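PDB 4WES: nitrogenase molybdenum-iron protein alpha chain from Clostridium pasteurianum, which forms, together with the beta chain, the nitrogenase component that carries the iron-molybdenum cofactor and reduces dinitrogen to ammonium. Local coordinates for residues P65-V70 / T241-Y246; L99-Y104 / E132-A137; K331-G336 / E502-I507; Q335-C340 / P458-A463. All coordinates share one frame; numbering follows the deposited sequence.

Contact 1: residues P65-V70 / T241-Y246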
loop_
_atom_site.group_PDB
_atom_site.type_symbol
_atom_site.label_atom_id
_atom_site.label_comp_id
_atom_site.label_asym_id
_atom_site.label_seq_id
_atom_site.Cartn_x
_atom_site.Cartn_y
_atom_site.Cartn_z
ATOM N N PRO A 65 -4.858 -17.403 28.468
ATOM C CA PRO A 65 -4.769 -18.413 27.418
ATOM C C PRO A 65 -5.866 -19.462 27.374
ATOM O O PRO A 65 -5.962 -20.176 26.391
ATOM C CB PRO A 65 -3.407 -19.046 27.648
ATOM C CG PRO A 65 -2.616 -17.950 28.327
ATOM C CD PRO A 65 -3.610 -17.317 29.229
ATOM N N ILE A 66 -6.632 -19.629 28.449
ATOM C CA ILE A 66 -7.731 -20.622 28.429
ATOM C C ILE A 66 -8.796 -20.107 27.467
ATOM O O ILE A 66 -9.496 -19.137 27.745
ATOM C CB ILE A 66 -8.294 -20.895 29.828
ATOM C CG1 ILE A 66 -7.200 -21.373 30.772
ATOM C CG2 ILE A 66 -9.423 -21.943 29.721
ATOM C CD1 ILE A 66 -7.651 -21.599 32.200
ATOM N N LYS A 67 -8.922 -20.761 26.311
ATOM C CA LYS A 67 -9.521 -20.143 25.141
ATOM C C LYS A 67 -11.027 -20.194 25.086
ATOM O O LYS A 67 -11.632 -19.473 24.304
ATOM C CB LYS A 67 -8.937 -20.796 23.886
ATOM C CG LYS A 67 -9.325 -22.266 23.730
ATOM C CD LYS A 67 -8.454 -23.024 22.765
ATOM C CE LYS A 67 -8.727 -24.498 22.846
ATOM N NZ LYS A 67 -7.885 -25.265 21.902
ATOM N N ASP A 68 -11.646 -21.095 25.869
ATOM C CA ASP A 68 -13.118 -21.240 25.848
ATOM C C ASP A 68 -13.738 -20.747 27.151
ATOM O O ASP A 68 -14.930 -20.999 27.413
ATOM C CB ASP A 68 -13.550 -22.662 25.504
ATOM C CG ASP A 68 -13.049 -23.705 26.478
ATOM O OD1 ASP A 68 -12.254 -23.398 27.378
ATOM O OD2 ASP A 68 -13.470 -24.847 26.291
ATOM N N MET A 69 -12.958 -19.987 27.918
ATOM C CA MET A 69 -13.427 -19.238 29.065
ATOM C C MET A 69 -13.497 -17.768 28.702
ATOM O O MET A 69 -12.545 -17.267 28.100
ATOM C CB MET A 69 -12.461 -19.530 30.230
ATOM C CG MET A 69 -12.659 -18.842 31.552
ATOM S SD MET A 69 -11.613 -19.673 32.771
ATOM C CE MET A 69 -11.917 -18.525 34.138
ATOM N N VAL A 70 -14.600 -17.088 29.034
ATOM C CA VAL A 70 -14.678 -15.632 28.816
ATOM C C VAL A 70 -14.056 -14.927 30.015
ATOM O O VAL A 70 -14.501 -15.084 31.130
ATOM C CB VAL A 70 -16.133 -15.173 28.568
ATOM C CG1 VAL A 70 -16.249 -13.656 28.678
ATOM C CG2 VAL A 70 -16.607 -15.652 27.222
ATOM N N THR A 241 -1.104 -23.110 30.492
ATOM C CA THR A 241 -2.456 -23.024 29.962
ATOM C C THR A 241 -2.504 -22.786 28.435
ATOM O O THR A 241 -3.553 -22.474 27.901
ATOM C CB THR A 241 -3.260 -21.920 30.670
ATOM O OG1 THR A 241 -2.510 -20.706 30.566
ATOM C CG2 THR A 241 -3.519 -22.249 32.120
ATOM N N GLY A 242 -1.357 -22.956 27.744
ATOM C CA GLY A 242 -1.321 -22.665 26.323
ATOM C C GLY A 242 -2.249 -23.554 25.496
ATOM O O GLY A 242 -2.215 -24.785 25.603
ATOM N N ASP A 243 -3.099 -22.887 24.707
ATOM C CA ASP A 243 -4.124 -23.528 23.908
ATOM C C ASP A 243 -5.074 -24.402 24.724
ATOM O O ASP A 243 -5.717 -25.284 24.145
ATOM C CB ASP A 243 -3.512 -24.330 22.736
ATOM C CG ASP A 243 -4.543 -24.708 21.684
ATOM O OD1 ASP A 243 -5.449 -23.906 21.386
ATOM O OD2 ASP A 243 -4.467 -25.859 21.156
ATOM N N ALA A 244 -5.221 -24.152 26.021
ATOM C CA ALA A 244 -6.030 -25.015 26.860
ATOM C C ALA A 244 -7.509 -24.763 26.696
ATOM O O ALA A 244 -7.965 -23.634 26.549
ATOM C CB ALA A 244 -5.678 -24.800 28.328
ATOM N N THR A 245 -8.272 -25.857 26.796
ATOM C CA THR A 245 -9.680 -25.758 27.118
ATOM C C THR A 245 -9.862 -25.778 28.625
ATOM O O THR A 245 -9.049 -26.359 29.380
ATOM C CB THR A 245 -10.498 -26.918 26.524
ATOM O OG1 THR A 245 -10.049 -28.132 27.117
ATOM C CG2 THR A 245 -10.380 -26.937 25.023
ATOM N N TYR A 246 -10.982 -25.209 29.067
ATOM C CA TYR A 246 -11.337 -25.270 30.474
ATOM C C TYR A 246 -11.416 -26.710 30.968
ATOM O O TYR A 246 -10.923 -27.065 32.051
ATOM C CB TYR A 246 -12.663 -24.523 30.667
ATOM C CG TYR A 246 -13.126 -24.432 32.085
ATOM C CD1 TYR A 246 -12.574 -23.512 32.959
ATOM C CD2 TYR A 246 -14.155 -25.260 32.566
ATOM C CE1 TYR A 246 -12.994 -23.394 34.255
ATOM C CE2 TYR A 246 -14.590 -25.128 33.870
ATOM C CZ TYR A 246 -14.020 -24.217 34.720
ATOM O OH TYR A 246 -14.448 -24.127 36.011
HETATM O O HOH W 1 -3.895 -20.210 24.478
#
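Lys67 NZ is gripped by two oxygens of Asp243: it forms a salt bridge of 2.8 Å with OD1, met from above the carboxylate plane, and a hydrogen bond of 3.1 Å with the backbone O. Glu94 and the backbone O of Lys92 also hold this ammonium, while Trp223 binds the other carboxylate oxygen of Asp243, which probably offsets the buried charges. The lysine chain reaches there fully extended beyond CG. At its root, Lys67 N donates to Ala244 O (3.0 Å, 168° at the hydrogen). One residue on, Asp68 OD1 accepts from Tyr246 N at 2.8 Å on its syn lone pair, at the start of helix 246-250, whose N-cap is Thr245, its OG1 accepting from Lys248 N. A water joins Pro65 O to Asp243 N. Between the polar ends, Ile66 CG2 lies 4.2 Å from Tyr246 CB, and Met69 SD makes an oblique Met-aromatic contact, 4.0 Å from Tyr246 CD1. The contact ties the turn leading into strand 69-74 to the loop between strand 235-239 and helix 246-250; Val249 of that helix packs on Ile66, and Ala138 of strand 138-143 on Met69 and Tyr246.

Contact 2: residues L99-Y104 / E132-A137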
loop_
_atom_site.group_PDB
_atom_site.type_symbol
_atom_site.label_atom_id
_atom_site.label_comp_id
_atom_site.label_asym_id
_atom_site.label_seq_id
_atom_site.Cartn_x
_atom_site.Cartn_y
_atom_site.Cartn_z
ATOM N N LEU A 99 -15.057 -23.419 21.116
ATOM C CA LEU A 99 -14.999 -21.970 21.301
ATOM C C LEU A 99 -13.579 -21.461 21.411
ATOM O O LEU A 99 -12.700 -22.099 21.959
ATOM C CB LEU A 99 -15.789 -21.576 22.547
ATOM C CG LEU A 99 -17.287 -21.870 22.526
ATOM C CD1 LEU A 99 -17.868 -21.673 23.935
ATOM C CD2 LEU A 99 -17.999 -21.020 21.484
ATOM N N ASN A 100 -13.386 -20.224 20.950
ATOM C CA ASN A 100 -12.077 -19.587 21.030
ATOM C C ASN A 100 -12.287 -18.087 21.118
ATOM O O ASN A 100 -12.743 -17.474 20.152
ATOM C CB ASN A 100 -11.261 -19.922 19.774
ATOM C CG ASN A 100 -9.980 -19.131 19.664
ATOM O OD1 ASN A 100 -9.458 -18.626 20.666
ATOM N ND2 ASN A 100 -9.507 -18.976 18.432
ATOM N N PHE A 101 -11.957 -17.498 22.270
ATOM C CA PHE A 101 -12.126 -16.057 22.476
ATOM C C PHE A 101 -10.813 -15.281 22.411
ATOM O O PHE A 101 -10.768 -14.098 22.811
ATOM C CB PHE A 101 -12.847 -15.795 23.795
ATOM C CG PHE A 101 -14.187 -16.495 23.887
ATOM C CD1 PHE A 101 -15.249 -16.095 23.117
ATOM C CD2 PHE A 101 -14.366 -17.599 24.715
ATOM C CE1 PHE A 101 -16.454 -16.747 23.148
ATOM C CE2 PHE A 101 -15.593 -18.252 24.758
ATOM C CZ PHE A 101 -16.631 -17.830 23.966
ATOM N N ASN A 102 -9.766 -15.872 21.847
ATOM C CA ASN A 102 -8.457 -15.171 21.736
ATOM C C ASN A 102 -8.502 -13.838 21.099
ATOM O O ASN A 102 -7.639 -13.002 21.395
ATOM C CB ASN A 102 -7.433 -15.964 20.852
ATOM C CG ASN A 102 -6.376 -16.683 21.665
ATOM O OD1 ASN A 102 -6.675 -17.253 22.719
ATOM N ND2 ASN A 102 -5.091 -16.716 21.179
ATOM N N GLU A 103 -9.425 -13.627 20.154
ATOM C CA GLU A 103 -9.441 -12.415 19.350
ATOM C C GLU A 103 -10.194 -11.282 20.029
ATOM O O GLU A 103 -10.309 -10.214 19.448
ATOM C CB GLU A 103 -10.013 -12.704 17.960
ATOM C CG GLU A 103 -9.204 -13.724 17.174
ATOM C CD GLU A 103 -9.949 -14.535 16.133
ATOM O OE1 GLU A 103 -9.289 -15.002 15.176
ATOM O OE2 GLU A 103 -11.173 -14.751 16.287
ATOM N N TYR A 104 -10.690 -11.505 21.238
ATOM C CA TYR A 104 -11.559 -10.582 21.935
ATOM C C TYR A 104 -10.960 -10.166 23.265
ATOM O O TYR A 104 -10.237 -10.933 23.877
ATOM C CB TYR A 104 -12.925 -11.211 22.254
ATOM C CG TYR A 104 -13.690 -11.673 21.059
ATOM C CD1 TYR A 104 -14.657 -10.887 20.465
ATOM C CD2 TYR A 104 -13.479 -12.933 20.502
ATOM C CE1 TYR A 104 -15.372 -11.333 19.358
ATOM C CE2 TYR A 104 -14.192 -13.369 19.403
ATOM C CZ TYR A 104 -15.153 -12.584 18.843
ATOM O OH TYR A 104 -15.841 -13.042 17.753
ATOM N N GLU A 132 -25.148 -15.015 28.064
ATOM C CA GLU A 132 -26.206 -15.128 27.083
ATOM C C GLU A 132 -25.685 -14.989 25.661
ATOM O O GLU A 132 -26.251 -15.576 24.753
ATOM C CB GLU A 132 -27.323 -14.120 27.336
ATOM C CG GLU A 132 -28.037 -14.282 28.669
ATOM C CD GLU A 132 -28.818 -15.574 28.831
ATOM O OE1 GLU A 132 -29.104 -15.920 30.008
ATOM O OE2 GLU A 132 -29.179 -16.214 27.815
ATOM N N MET A 133 -24.619 -14.212 25.468
ATOM C CA MET A 133 -24.079 -14.050 24.126
ATOM C C MET A 133 -23.197 -15.200 23.695
ATOM O O MET A 133 -23.189 -15.554 22.519
ATOM C CB MET A 133 -23.268 -12.745 24.045
ATOM C CG MET A 133 -24.167 -11.546 24.118
ATOM S SD MET A 133 -23.280 -9.979 24.166
ATOM C CE MET A 133 -22.698 -9.908 22.487
ATOM N N PHE A 134 -22.421 -15.749 24.624
ATOM C CA PHE A 134 -21.302 -16.628 24.241
ATOM C C PHE A 134 -21.367 -18.044 24.760
ATOM O O PHE A 134 -20.676 -18.906 24.231
ATOM C CB PHE A 134 -19.972 -15.975 24.650
ATOM C CG PHE A 134 -19.771 -14.631 24.029
ATOM C CD1 PHE A 134 -19.704 -14.494 22.658
ATOM C CD2 PHE A 134 -19.687 -13.505 24.806
ATOM C CE1 PHE A 134 -19.573 -13.248 22.075
ATOM C CE2 PHE A 134 -19.556 -12.259 24.228
ATOM C CZ PHE A 134 -19.498 -12.128 22.862
ATOM N N HIS A 135 -22.187 -18.286 25.786
ATOM C CA HIS A 135 -22.301 -19.614 26.412
ATOM C C HIS A 135 -20.940 -20.303 26.530
ATOM O O HIS A 135 -20.756 -21.429 26.017
ATOM C CB HIS A 135 -23.321 -20.506 25.686
ATOM C CG HIS A 135 -24.696 -19.957 25.786
ATOM N ND1 HIS A 135 -25.216 -19.081 24.861
ATOM C CD2 HIS A 135 -25.641 -20.101 26.744
ATOM C CE1 HIS A 135 -26.429 -18.720 25.232
ATOM N NE2 HIS A 135 -26.714 -19.329 26.372
ATOM N N PRO A 136 -20.000 -19.695 27.246
ATOM C CA PRO A 136 -18.679 -20.292 27.350
ATOM C C PRO A 136 -18.633 -21.460 28.363
ATOM O O PRO A 136 -19.609 -21.717 29.074
ATOM C CB PRO A 136 -17.840 -19.113 27.843
ATOM C CG PRO A 136 -18.811 -18.413 28.762
ATOM C CD PRO A 136 -20.129 -18.471 28.049
ATOM N N ALA A 137 -17.478 -22.104 28.472
ATOM C CA ALA A 137 -17.291 -23.165 29.444
ATOM C C ALA A 137 -17.323 -22.632 30.874
ATOM O O ALA A 137 -17.707 -23.321 31.814
ATOM C CB ALA A 137 -15.991 -23.879 29.172
#
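Phe101 and Phe134 both turn CG away from their own carbonyl carbon (chi1 -56° and -58°), and with both CB atoms directed at the opposing segment the two rings meet between the backbones. They form an offset edge-to-face pair, the edge of Phe101 toward the face of Phe134, with centroids 5.7 Å apart and planes at 70°. Phe101 CE1 is 4.0 Å from Phe134 CD1, and the end of the same ring, CZ, lies 3.9 Å from Phe134 CB. Phe101 CE2 also touches Pro136 CB at 3.9 Å. Leu99 adds one methyl group: CD1 rests 3.6 Å from His135 O and 3.8 Å from Pro136 CA, where the chain has just left helix 120-134 through the positive phi of His135. No hydrogen bond crosses between the segments. The loop carrying Phe101 is shaped from within, by an Asx turn in which Asn100 OD1 accepts from Asn102 N (3.0 Å) and by a type I turn from Phe101 to Tyr104. Val70 packs against Phe101 and Pro136, and Ala4 of the beta chain also packs on Phe101. This is plain hydrophobic packing in a parallel alpha/beta domain: the C-terminal end of helix 120-134 and the turn into strand 138-143 close against the loop before strand 106-107, beside the inner strand 69-74.

Contact 3: residues K331-G336 / E502-I507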
loop_
_atom_site.group_PDB
_atom_site.type_symbol
_atom_site.label_atom_id
_atom_site.label_comp_id
_atom_site.label_asym_id
_atom_site.label_seq_id
_atom_site.Cartn_x
_atom_site.Cartn_y
_atom_site.Cartn_z
ATOM N N LYS A 331 26.114 -22.120 14.613
ATOM C CA LYS A 331 27.391 -22.085 15.326
ATOM C C LYS A 331 28.465 -21.366 14.483
ATOM O O LYS A 331 29.222 -20.537 15.008
ATOM C CB LYS A 331 27.822 -23.482 15.742
ATOM C CG LYS A 331 29.097 -23.481 16.576
ATOM C CD LYS A 331 29.372 -24.822 17.201
ATOM C CE LYS A 331 30.614 -24.795 18.072
ATOM N NZ LYS A 331 30.970 -26.179 18.454
ATOM N N GLU A 332 28.543 -21.673 13.192
ATOM C CA GLU A 332 29.503 -21.008 12.322
ATOM C C GLU A 332 29.322 -19.480 12.371
ATOM O O GLU A 332 30.294 -18.720 12.432
ATOM C CB GLU A 332 29.384 -21.515 10.879
ATOM C CG GLU A 332 30.478 -20.988 9.962
ATOM C CD GLU A 332 30.031 -20.737 8.529
ATOM O OE1 GLU A 332 29.188 -21.482 7.971
ATOM O OE2 GLU A 332 30.561 -19.772 7.948
ATOM N N LYS A 333 28.076 -19.048 12.296
ATOM C CA LYS A 333 27.779 -17.637 12.155
ATOM C C LYS A 333 27.800 -16.851 13.453
ATOM O O LYS A 333 27.943 -15.610 13.437
ATOM C CB LYS A 333 26.427 -17.468 11.466
ATOM C CG LYS A 333 26.409 -17.943 10.022
ATOM C CD LYS A 333 27.340 -17.146 9.125
ATOM C CE LYS A 333 27.112 -17.490 7.661
ATOM N NZ LYS A 333 27.886 -16.613 6.730
ATOM N N LEU A 334 27.637 -17.541 14.595
ATOM C CA LEU A 334 27.463 -16.857 15.870
ATOM C C LEU A 334 28.551 -17.129 16.882
ATOM O O LEU A 334 28.652 -16.396 17.868
ATOM C CB LEU A 334 26.103 -17.195 16.488
ATOM C CG LEU A 334 24.905 -16.826 15.639
ATOM C CD1 LEU A 334 23.666 -17.476 16.254
ATOM C CD2 LEU A 334 24.763 -15.323 15.512
ATOM N N GLN A 335 29.381 -18.143 16.669
ATOM C CA GLN A 335 30.296 -18.494 17.721
ATOM C C GLN A 335 31.259 -17.345 18.018
ATOM O O GLN A 335 31.711 -16.623 17.122
ATOM C CB GLN A 335 31.031 -19.804 17.479
ATOM C CG GLN A 335 31.947 -19.765 16.325
ATOM C CD GLN A 335 32.524 -21.155 16.029
ATOM O OE1 GLN A 335 32.590 -22.024 16.910
ATOM N NE2 GLN A 335 32.924 -21.369 14.797
ATOM N N GLY A 336 31.581 -17.213 19.295
ATOM C CA GLY A 336 32.483 -16.152 19.744
ATOM C C GLY A 336 31.834 -14.858 20.075
ATOM O O GLY A 336 32.524 -13.923 20.506
ATOM N N GLU A 502 16.487 -16.432 12.767
ATOM C CA GLU A 502 16.162 -15.073 13.117
ATOM C C GLU A 502 17.355 -14.356 13.744
ATOM O O GLU A 502 17.567 -13.145 13.524
ATOM C CB GLU A 502 14.923 -15.022 14.008
ATOM C CG GLU A 502 13.649 -15.303 13.231
ATOM C CD GLU A 502 13.239 -14.205 12.255
ATOM O OE1 GLU A 502 13.570 -13.075 12.495
ATOM O OE2 GLU A 502 12.499 -14.525 11.307
ATOM N N LEU A 503 18.106 -15.058 14.577
ATOM C CA LEU A 503 19.234 -14.479 15.270
ATOM C C LEU A 503 20.358 -14.135 14.301
ATOM O O LEU A 503 20.902 -13.010 14.322
ATOM C CB LEU A 503 19.699 -15.384 16.388
ATOM C CG LEU A 503 20.821 -14.800 17.271
ATOM C CD1 LEU A 503 20.468 -13.436 17.798
ATOM C CD2 LEU A 503 21.105 -15.783 18.395
ATOM N N VAL A 504 20.706 -15.077 13.440
ATOM C CA VAL A 504 21.709 -14.808 12.393
ATOM C C VAL A 504 21.239 -13.654 11.528
ATOM O O VAL A 504 22.005 -12.714 11.236
ATOM C CB VAL A 504 21.950 -16.084 11.539
ATOM C CG1 VAL A 504 22.818 -15.734 10.331
ATOM C CG2 VAL A 504 22.572 -17.151 12.373
ATOM N N ASN A 505 19.974 -13.661 11.103
ATOM C CA ASN A 505 19.480 -12.577 10.270
ATOM C C ASN A 505 19.639 -11.216 10.971
ATOM O O ASN A 505 19.919 -10.195 10.331
ATOM C CB ASN A 505 18.017 -12.813 9.890
ATOM C CG ASN A 505 17.833 -13.875 8.840
ATOM O OD1 ASN A 505 18.804 -14.398 8.319
ATOM N ND2 ASN A 505 16.573 -14.174 8.510
ATOM N N GLY A 506 19.390 -11.182 12.285
ATOM C CA GLY A 506 19.552 -9.950 13.031
ATOM C C GLY A 506 20.984 -9.458 13.070
ATOM O O GLY A 506 21.257 -8.275 12.817
ATOM N N ILE A 507 21.922 -10.355 13.377
ATOM C CA ILE A 507 23.302 -9.966 13.514
ATOM C C ILE A 507 23.862 -9.446 12.203
ATOM O O ILE A 507 24.634 -8.489 12.211
ATOM C CB ILE A 507 24.151 -11.162 14.015
ATOM C CG1 ILE A 507 23.841 -11.520 15.470
ATOM C CG2 ILE A 507 25.648 -10.933 13.828
ATOM C CD1 ILE A 507 24.280 -10.513 16.519
#
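Leu334 meets three residues of the facing helix, each with a different part of its side chain. CD1 touches Leu503 CD2 at 3.7 Å, CD2 reaches Ile507 CG1 at 3.9 Å, and the branch point CG lies 4.0 Å from Val504 CG2. The leucine thus lies across one turn of helix 492-507, its two methyl groups spread between Leu503 and Ile507. With Leu503 CG opposite its backbone N (chi1 -175°), the end of Leu503 is carried nearer to Leu334 than the direction of its CB suggests. Val504 CG2 is shared, for it also packs against Lys333 CB at 4.0 Å. Further out, Phe358 lies against Leu334, while Tyr329 and Phe330 of helix 306-334 also touch Val504. Met460 of strand 460-462 packs on both Leu503 and Ile507. One polar tie lies just beyond the segments, where Tyr508 OH is hydrogen-bonded to Lys333 O at the last turn of helix 306-334. Gln335 then leaves the helical conformation and the chain turns toward strand 338-343. Within the contact itself only aliphatic carbons meet, with neither a hydrogen bond nor a salt bridge between the segments, so the end of helix 306-334 and the last turns of helix 492-507 are held together here by hydrophobic and dispersion contacts whose fit depends on shape.

Contact 4: residues Q335-C340 / P458-A463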
loop_
_atom_site.group_PDB
_atom_site.type_symbol
_atom_site.label_atom_id
_atom_site.label_comp_id
_atom_site.label_asym_id
_atom_site.label_seq_id
_atom_site.Cartn_x
_atom_site.Cartn_y
_atom_site.Cartn_z
ATOM N N GLN A 335 29.381 -18.143 16.669
ATOM C CA GLN A 335 30.296 -18.494 17.721
ATOM C C GLN A 335 31.259 -17.345 18.018
ATOM O O GLN A 335 31.711 -16.623 17.122
ATOM C CB GLN A 335 31.031 -19.804 17.479
ATOM C CG GLN A 335 31.947 -19.765 16.325
ATOM C CD GLN A 335 32.524 -21.155 16.029
ATOM O OE1 GLN A 335 32.590 -22.024 16.910
ATOM N NE2 GLN A 335 32.924 -21.369 14.797
ATOM N N GLY A 336 31.581 -17.213 19.295
ATOM C CA GLY A 336 32.483 -16.152 19.744
ATOM C C GLY A 336 31.834 -14.858 20.075
ATOM O O GLY A 336 32.524 -13.923 20.506
ATOM N N LYS A 337 30.534 -14.753 19.883
ATOM C CA LYS A 337 29.819 -13.543 20.241
ATOM C C LYS A 337 29.338 -13.615 21.678
ATOM O O LYS A 337 29.314 -14.686 22.296
ATOM C CB LYS A 337 28.663 -13.355 19.276
ATOM C CG LYS A 337 29.167 -13.147 17.870
ATOM C CD LYS A 337 28.089 -12.971 16.870
ATOM C CE LYS A 337 28.606 -12.961 15.471
ATOM N NZ LYS A 337 29.420 -11.747 15.233
ATOM N N THR A 338 28.986 -12.466 22.231
ATOM C CA THR A 338 28.533 -12.362 23.614
ATOM C C THR A 338 27.094 -11.850 23.680
ATOM O O THR A 338 26.613 -11.112 22.816
ATOM C CB THR A 338 29.444 -11.408 24.430
ATOM O OG1 THR A 338 29.408 -10.124 23.818
ATOM C CG2 THR A 338 30.855 -11.949 24.500
ATOM N N ALA A 339 26.430 -12.237 24.772
ATOM C CA ALA A 339 25.017 -11.930 24.970
ATOM C C ALA A 339 24.728 -11.534 26.401
ATOM O O ALA A 339 25.396 -11.981 27.348
ATOM C CB ALA A 339 24.157 -13.123 24.579
ATOM N N CYS A 340 23.643 -10.772 26.548
ATOM C CA CYS A 340 22.982 -10.554 27.838
ATOM C C CYS A 340 21.510 -10.998 27.683
ATOM O O CYS A 340 20.959 -10.873 26.605
ATOM C CB CYS A 340 23.045 -9.082 28.231
ATOM S SG CYS A 340 24.672 -8.326 28.182
ATOM N N PRO A 458 28.273 -5.907 24.524
ATOM C CA PRO A 458 27.823 -7.208 24.041
ATOM C C PRO A 458 27.411 -7.164 22.581
ATOM O O PRO A 458 26.979 -6.109 22.066
ATOM C CB PRO A 458 26.598 -7.501 24.923
ATOM C CG PRO A 458 26.046 -6.135 25.204
ATOM C CD PRO A 458 27.282 -5.260 25.394
ATOM N N ASP A 459 27.465 -8.315 21.914
ATOM C CA ASP A 459 26.961 -8.394 20.536
ATOM C C ASP A 459 25.439 -8.394 20.434
ATOM O O ASP A 459 24.899 -8.067 19.393
ATOM C CB ASP A 459 27.490 -9.639 19.856
ATOM C CG ASP A 459 28.982 -9.626 19.704
ATOM O OD1 ASP A 459 29.469 -8.864 18.863
ATOM O OD2 ASP A 459 29.685 -10.302 20.459
ATOM N N MET A 460 24.772 -8.825 21.494
ATOM C CA MET A 460 23.329 -8.917 21.474
ATOM C C MET A 460 22.815 -8.837 22.901
ATOM O O MET A 460 23.463 -9.282 23.835
ATOM C CB MET A 460 22.895 -10.222 20.792
ATOM C CG MET A 460 23.285 -11.478 21.542
ATOM S SD MET A 460 23.289 -13.000 20.598
ATOM C CE MET A 460 24.914 -12.885 19.859
ATOM N N PHE A 461 21.593 -8.300 23.055
ATOM C CA PHE A 461 20.989 -8.139 24.373
ATOM C C PHE A 461 19.521 -8.506 24.226
ATOM O O PHE A 461 18.761 -7.784 23.616
ATOM C CB PHE A 461 21.201 -6.711 24.902
ATOM C CG PHE A 461 21.052 -6.565 26.392
ATOM C CD1 PHE A 461 22.021 -5.899 27.136
ATOM C CD2 PHE A 461 19.942 -7.081 27.069
ATOM C CE1 PHE A 461 21.893 -5.785 28.483
ATOM C CE2 PHE A 461 19.829 -6.974 28.441
ATOM C CZ PHE A 461 20.812 -6.321 29.139
ATOM N N PHE A 462 19.173 -9.678 24.768
ATOM C CA PHE A 462 17.797 -10.188 24.686
ATOM C C PHE A 462 16.972 -9.582 25.816
ATOM O O PHE A 462 17.375 -9.661 26.977
ATOM C CB PHE A 462 17.792 -11.706 24.811
ATOM C CG PHE A 462 18.509 -12.432 23.716
ATOM C CD1 PHE A 462 19.833 -12.801 23.850
ATOM C CD2 PHE A 462 17.859 -12.744 22.554
ATOM C CE1 PHE A 462 20.492 -13.472 22.855
ATOM C CE2 PHE A 462 18.514 -13.419 21.541
ATOM C CZ PHE A 462 19.832 -13.766 21.671
ATOM N N ALA A 463 15.787 -9.061 25.483
ATOM C CA ALA A 463 14.940 -8.441 26.503
ATOM C C ALA A 463 13.492 -8.393 26.016
ATOM O O ALA A 463 13.012 -9.400 25.447
ATOM C CB ALA A 463 15.526 -7.078 26.935
HETATM O O HOH W 2 28.190 -9.438 16.235
#
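Cys340 O accepts from Phe462 N at 2.8 Å, and Cys340 N donates to Met460 O at 3.1 Å. These two backbone bonds pair strands 338-343 and 460-462 in parallel, with Ala339 beside Met460 and Cys340 beside Phe461. Just ahead of the Ala339-Met460 pair, Asp459 OD2 accepts from Thr338 N at 2.9 Å, using its anti lone pair. Thr338 returns the link through OG1, which accepts from Asp459 N at 3.3 Å; its chi1 of 60° sets this hydroxyl between its own backbone N and carbonyl carbon. Thr338 O receives weak bonds from the N atoms of Asp459 and Met460. A water bridges Lys337 NZ and Asp459 OD1, so these opposite charges are joined through solvent.

On one side of the sheet, Cys340 CB sits over the centre of the Phe461 ring, 3.4 Å from its centroid and 9° off the normal, a CH-pi contact. Its SG lies obliquely to the same ring and 3.9 Å from Pro458 CB. Helix 446-456 covers this side through Val452, Met449 and Leu453. On the other, Ala339 CB touches Met460 CG at 3.6 Å and approaches the Phe462 ring at its edge. Leu503 of helix 492-507 packs there on Met460 and Phe462. The chemistry is divided along the strands: side-chain and water-mediated polar links fasten the partly exposed start, whereas further along backbone bonds are enclosed by apolar and sulfur-aromatic packing, which probably keeps water from competing for them.

The four contacts form two pairs on different parts of the subunit. Contacts 1 and 2, with centres about 10 Å apart, join directly: Lys67 O meets Phe101 N at 2.9 Å and Asp68 O meets Ala137 N at 3.0 Å, both probable hydrogen bonds. Contacts 3 and 4, also about 10 Å between centres, share Gln335 and Gly336, and Leu503 CD1 packs 3.9 Å from Phe462 CZ. Contacts 1 and 4 lie on opposite sides of the chain's centre. Both lie within about 11 Å of the iron-molybdenum cluster: the Pro65 side chain is about 8 Å from it and that of Phe462 about 11 Å. Contacts 2 and 3 lie away from the metal-cluster sites.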